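Long-range contact in aspartate-semialdehyde dehydrogenase (Thermus thermophilus, PDB 2YV3), which probably catalyses the NADPH-dependent reductive dephosphorylation of aspartyl-4-phosphate to aspartate semialdehyde, a shared step in making lysine, threonine and methionine: residues A161-L173 with P178-N190. Sequence-based numbering, arbitrary orientation.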
# COMPACT_ATOMS: atom_id res chain seq x y z
N ALA A 161 -2.11 -2.39 19.95
CA ALA A 161 -2.64 -2.52 18.61
C ALA A 161 -1.96 -3.65 17.83
O ALA A 161 -2.55 -4.20 16.90
CB ALA A 161 -2.50 -1.19 17.87
N MET A 162 -0.72 -3.98 18.20
CA MET A 162 0.03 -5.05 17.54
C MET A 162 -0.64 -6.36 17.94
O MET A 162 -0.76 -7.31 17.15
CB MET A 162 1.48 -5.06 18.03
CG MET A 162 2.54 -4.78 16.98
SD MET A 162 4.25 -4.79 17.66
CE MET A 162 4.75 -6.48 17.33
N GLU A 163 -1.07 -6.39 19.19
CA GLU A 163 -1.73 -7.55 19.78
C GLU A 163 -3.11 -7.72 19.17
O GLU A 163 -3.53 -8.83 18.84
CB GLU A 163 -1.86 -7.32 21.28
CG GLU A 163 -1.26 -8.37 22.16
CD GLU A 163 -1.66 -8.16 23.62
OE1 GLU A 163 -1.15 -7.20 24.23
OE2 GLU A 163 -2.48 -8.94 24.15
N GLU A 164 -3.81 -6.60 19.03
CA GLU A 164 -5.15 -6.59 18.48
C GLU A 164 -5.17 -7.30 17.14
O GLU A 164 -6.05 -8.13 16.87
CB GLU A 164 -5.62 -5.15 18.30
CG GLU A 164 -7.08 -4.94 18.63
CD GLU A 164 -7.81 -4.16 17.55
OE1 GLU A 164 -7.26 -3.14 17.09
OE2 GLU A 164 -8.94 -4.57 17.16
N LEU A 165 -4.20 -6.98 16.31
CA LEU A 165 -4.14 -7.58 15.00
C LEU A 165 -4.01 -9.11 15.07
O LEU A 165 -4.55 -9.82 14.22
CB LEU A 165 -3.00 -6.94 14.19
CG LEU A 165 -2.86 -7.26 12.69
CD1 LEU A 165 -4.19 -7.31 12.00
CD2 LEU A 165 -2.00 -6.18 12.06
N LEU A 166 -3.31 -9.61 16.08
CA LEU A 166 -3.13 -11.04 16.21
C LEU A 166 -4.46 -11.69 16.55
O LEU A 166 -4.96 -12.55 15.82
CB LEU A 166 -2.11 -11.36 17.31
CG LEU A 166 -0.67 -10.84 17.18
CD1 LEU A 166 0.06 -11.11 18.48
CD2 LEU A 166 0.05 -11.47 15.98
N THR A 167 -5.00 -11.27 17.69
CA THR A 167 -6.26 -11.78 18.18
C THR A 167 -7.39 -11.55 17.20
O THR A 167 -8.17 -12.44 16.95
CB THR A 167 -6.60 -11.12 19.54
OG1 THR A 167 -7.95 -11.39 19.90
CG2 THR A 167 -6.40 -9.63 19.47
N GLU A 168 -7.48 -10.36 16.62
CA GLU A 168 -8.55 -10.09 15.67
C GLU A 168 -8.51 -10.93 14.41
O GLU A 168 -9.52 -11.51 14.01
CB GLU A 168 -8.57 -8.60 15.31
CG GLU A 168 -8.98 -7.69 16.47
CD GLU A 168 -10.23 -8.20 17.20
OE1 GLU A 168 -10.07 -8.94 18.21
OE2 GLU A 168 -11.37 -7.88 16.76
N THR A 169 -7.34 -10.99 13.76
CA THR A 169 -7.22 -11.77 12.54
C THR A 169 -7.57 -13.21 12.91
O THR A 169 -8.00 -13.99 12.07
CB THR A 169 -5.78 -11.72 11.96
OG1 THR A 169 -5.34 -10.36 11.87
CG2 THR A 169 -5.75 -12.32 10.56
N HIS A 170 -7.41 -13.52 14.19
CA HIS A 170 -7.70 -14.86 14.69
C HIS A 170 -9.19 -15.17 14.74
O HIS A 170 -9.65 -16.22 14.28
CB HIS A 170 -7.08 -15.06 16.08
CG HIS A 170 -6.79 -16.49 16.40
ND1 HIS A 170 -5.67 -16.88 17.11
CD2 HIS A 170 -7.46 -17.63 16.08
CE1 HIS A 170 -5.66 -18.20 17.22
NE2 HIS A 170 -6.73 -18.67 16.60
N ARG A 171 -9.94 -14.25 15.33
CA ARG A 171 -11.37 -14.44 15.42
C ARG A 171 -11.96 -14.37 14.00
O ARG A 171 -12.89 -15.09 13.68
CB ARG A 171 -11.96 -13.39 16.35
CG ARG A 171 -11.63 -13.62 17.84
CD ARG A 171 -12.03 -12.40 18.64
NE ARG A 171 -13.33 -11.89 18.19
CZ ARG A 171 -13.71 -10.62 18.26
NH1 ARG A 171 -12.88 -9.71 18.76
NH2 ARG A 171 -14.91 -10.25 17.82
N PHE A 172 -11.37 -13.52 13.16
CA PHE A 172 -11.80 -13.40 11.76
C PHE A 172 -11.84 -14.82 11.15
O PHE A 172 -12.88 -15.30 10.73
CB PHE A 172 -10.81 -12.53 10.96
CG PHE A 172 -11.22 -12.29 9.53
CD1 PHE A 172 -12.22 -11.37 9.21
CD2 PHE A 172 -10.70 -13.07 8.50
CE1 PHE A 172 -12.69 -11.24 7.90
CE2 PHE A 172 -11.17 -12.94 7.18
CZ PHE A 172 -12.17 -12.03 6.88
N LEU A 173 -10.69 -15.50 11.13
CA LEU A 173 -10.61 -16.86 10.60
C LEU A 173 -11.62 -17.82 11.19
O LEU A 173 -11.88 -18.87 10.61
CB LEU A 173 -9.21 -17.43 10.81
CG LEU A 173 -8.19 -17.01 9.76
CD1 LEU A 173 -8.67 -17.52 8.40
CD2 LEU A 173 -8.03 -15.51 9.73
N PRO A 178 -14.65 -9.06 13.51
CA PRO A 178 -13.57 -8.37 14.23
C PRO A 178 -14.06 -7.22 15.11
O PRO A 178 -14.89 -6.42 14.71
CB PRO A 178 -12.64 -7.91 13.09
CG PRO A 178 -13.54 -7.85 11.88
CD PRO A 178 -14.38 -9.09 12.06
N LYS A 179 -13.54 -7.19 16.32
CA LYS A 179 -13.88 -6.15 17.29
C LYS A 179 -12.87 -5.00 17.18
O LYS A 179 -11.92 -4.93 17.97
CB LYS A 179 -13.80 -6.71 18.72
CG LYS A 179 -14.94 -7.61 19.15
CD LYS A 179 -14.64 -8.23 20.52
CE LYS A 179 -14.20 -7.18 21.55
NZ LYS A 179 -13.79 -7.75 22.87
N ALA A 180 -13.07 -4.11 16.21
CA ALA A 180 -12.17 -2.97 16.04
C ALA A 180 -12.16 -2.11 17.30
O ALA A 180 -13.22 -1.71 17.80
CB ALA A 180 -12.63 -2.13 14.86
N GLU A 181 -10.97 -1.82 17.82
CA GLU A 181 -10.85 -1.03 19.04
C GLU A 181 -9.65 -0.12 19.03
O GLU A 181 -9.72 1.01 19.50
CB GLU A 181 -10.70 -1.92 20.27
CG GLU A 181 -11.41 -3.25 20.22
CD GLU A 181 -12.73 -3.24 20.97
OE1 GLU A 181 -12.98 -4.23 21.71
OE2 GLU A 181 -13.51 -2.26 20.82
N ALA A 182 -8.54 -0.64 18.52
CA ALA A 182 -7.27 0.09 18.50
C ALA A 182 -7.03 0.91 17.24
O ALA A 182 -6.11 1.72 17.18
CB ALA A 182 -6.13 -0.89 18.71
N PHE A 183 -7.87 0.70 16.24
CA PHE A 183 -7.73 1.42 15.00
C PHE A 183 -9.05 2.13 14.75
O PHE A 183 -9.97 2.05 15.58
CB PHE A 183 -7.40 0.42 13.90
CG PHE A 183 -6.21 -0.46 14.22
CD1 PHE A 183 -4.92 0.05 14.15
CD2 PHE A 183 -6.39 -1.77 14.64
CE1 PHE A 183 -3.83 -0.73 14.48
CE2 PHE A 183 -5.30 -2.57 14.97
CZ PHE A 183 -4.02 -2.04 14.90
N ALA A 184 -9.15 2.84 13.63
CA ALA A 184 -10.39 3.56 13.34
C ALA A 184 -11.48 2.57 12.93
O ALA A 184 -12.68 2.84 13.07
CB ALA A 184 -10.15 4.59 12.23
N HIS A 185 -11.04 1.42 12.42
CA HIS A 185 -11.93 0.37 11.94
C HIS A 185 -11.28 -0.99 12.21
O HIS A 185 -10.24 -1.07 12.86
CB HIS A 185 -12.14 0.56 10.42
CG HIS A 185 -12.74 1.87 10.04
ND1 HIS A 185 -14.11 2.06 9.92
CD2 HIS A 185 -12.17 3.06 9.74
CE1 HIS A 185 -14.35 3.31 9.56
NE2 HIS A 185 -13.19 3.94 9.45
N PRO A 186 -11.89 -2.09 11.72
CA PRO A 186 -11.27 -3.40 11.96
C PRO A 186 -10.17 -3.59 10.90
O PRO A 186 -10.46 -3.55 9.71
CB PRO A 186 -12.43 -4.39 11.76
CG PRO A 186 -13.66 -3.55 11.92
CD PRO A 186 -13.28 -2.25 11.26
N LEU A 187 -8.92 -3.77 11.32
CA LEU A 187 -7.83 -3.92 10.37
C LEU A 187 -7.54 -5.31 9.80
O LEU A 187 -6.79 -5.43 8.84
CB LEU A 187 -6.53 -3.33 10.95
CG LEU A 187 -5.31 -3.33 10.00
CD1 LEU A 187 -5.52 -2.36 8.85
CD2 LEU A 187 -4.08 -2.95 10.79
N PRO A 188 -8.10 -6.37 10.39
CA PRO A 188 -7.78 -7.68 9.79
C PRO A 188 -8.27 -7.77 8.35
O PRO A 188 -9.43 -7.52 8.07
CB PRO A 188 -8.47 -8.66 10.73
CG PRO A 188 -8.35 -7.99 12.05
CD PRO A 188 -8.72 -6.55 11.72
N PHE A 189 -7.37 -8.13 7.44
CA PHE A 189 -7.68 -8.25 6.02
C PHE A 189 -8.28 -6.99 5.44
O PHE A 189 -9.32 -7.00 4.79
CB PHE A 189 -8.61 -9.44 5.81
CG PHE A 189 -7.92 -10.75 5.99
CD1 PHE A 189 -7.00 -11.19 5.05
CD2 PHE A 189 -8.15 -11.52 7.11
CE1 PHE A 189 -6.31 -12.38 5.23
CE2 PHE A 189 -7.46 -12.71 7.30
CZ PHE A 189 -6.54 -13.14 6.36
N ASN A 190 -7.60 -5.87 5.64
CA ASN A 190 -8.14 -4.63 5.15
C ASN A 190 -7.12 -3.51 5.24
O ASN A 190 -6.07 -3.67 5.85
CB ASN A 190 -9.37 -4.29 5.99
CG ASN A 190 -10.00 -2.99 5.60
OD1 ASN A 190 -10.25 -2.74 4.42
ND2 ASN A 190 -10.27 -2.14 6.59
O HOH W 1 -9.59 -4.50 14.46
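Ala161 meets the folded-back loop with its methyl group, CB lying 3.7 Å from Ala182 CB and against the CZ corner of the Phe183 ring, whose edge also faces the carbonyl oxygen of Ala161. One turn on, the buried Glu164 carboxylate reaches into the bend of the loop. Its OE1 accepts a hydrogen bond from Ala182 N at 3.2 Å, from well above the carboxylate plane (70° out of it); OE2 takes a weak bond from Glu181 N and another from a water, 2.8 Å from OE2, that in turn accepts one from Leu187 N. An alanine here would probably leave the Ala182 amide and this water-mediated link without their acceptor and let the loop at 181-182 shift. Leu165 extends its CD2 to Leu187 CD2 at 4.0 Å. Leu187 CD2 sits over the centre of one face of the Phe183 ring, Ala182 CB over the opposite face toward its rim; Leu187 also neighbours Arg231, a predicted substrate-binding residue. Glu168 bends at chi2, which points OE2 at Lys179 N, though that bond is modelled implausibly short and its length is doubtful; its CB packs on Pro188 CG. Thr169 OG1, bonded in the carbonyl plane to Leu165 O at 2.5 Å, lies against Pro188 CB, and its CG2 touches the Phe189 ring. Arg171 lays one guanidinium face over Pro178 CA. Phe172, with CG anti to its own N (chi1 -177°), meets Phe189 obliquely, ring centroids 4.9 Å apart and planes at 41°; its edge receives Pro178 CD. Leu173 CD2 reaches the edge of the Phe189 ring. Leu173 and Phe189 also pack on Leu166 and Pro233 of the second subunit, respectively. Within the dimerisation domain, helix 159-173 follows strand 143-151 of the five-stranded sheet; the loop runs back from Glu168 to Ala161, returns to Phe172, and leads on to helix 205-219.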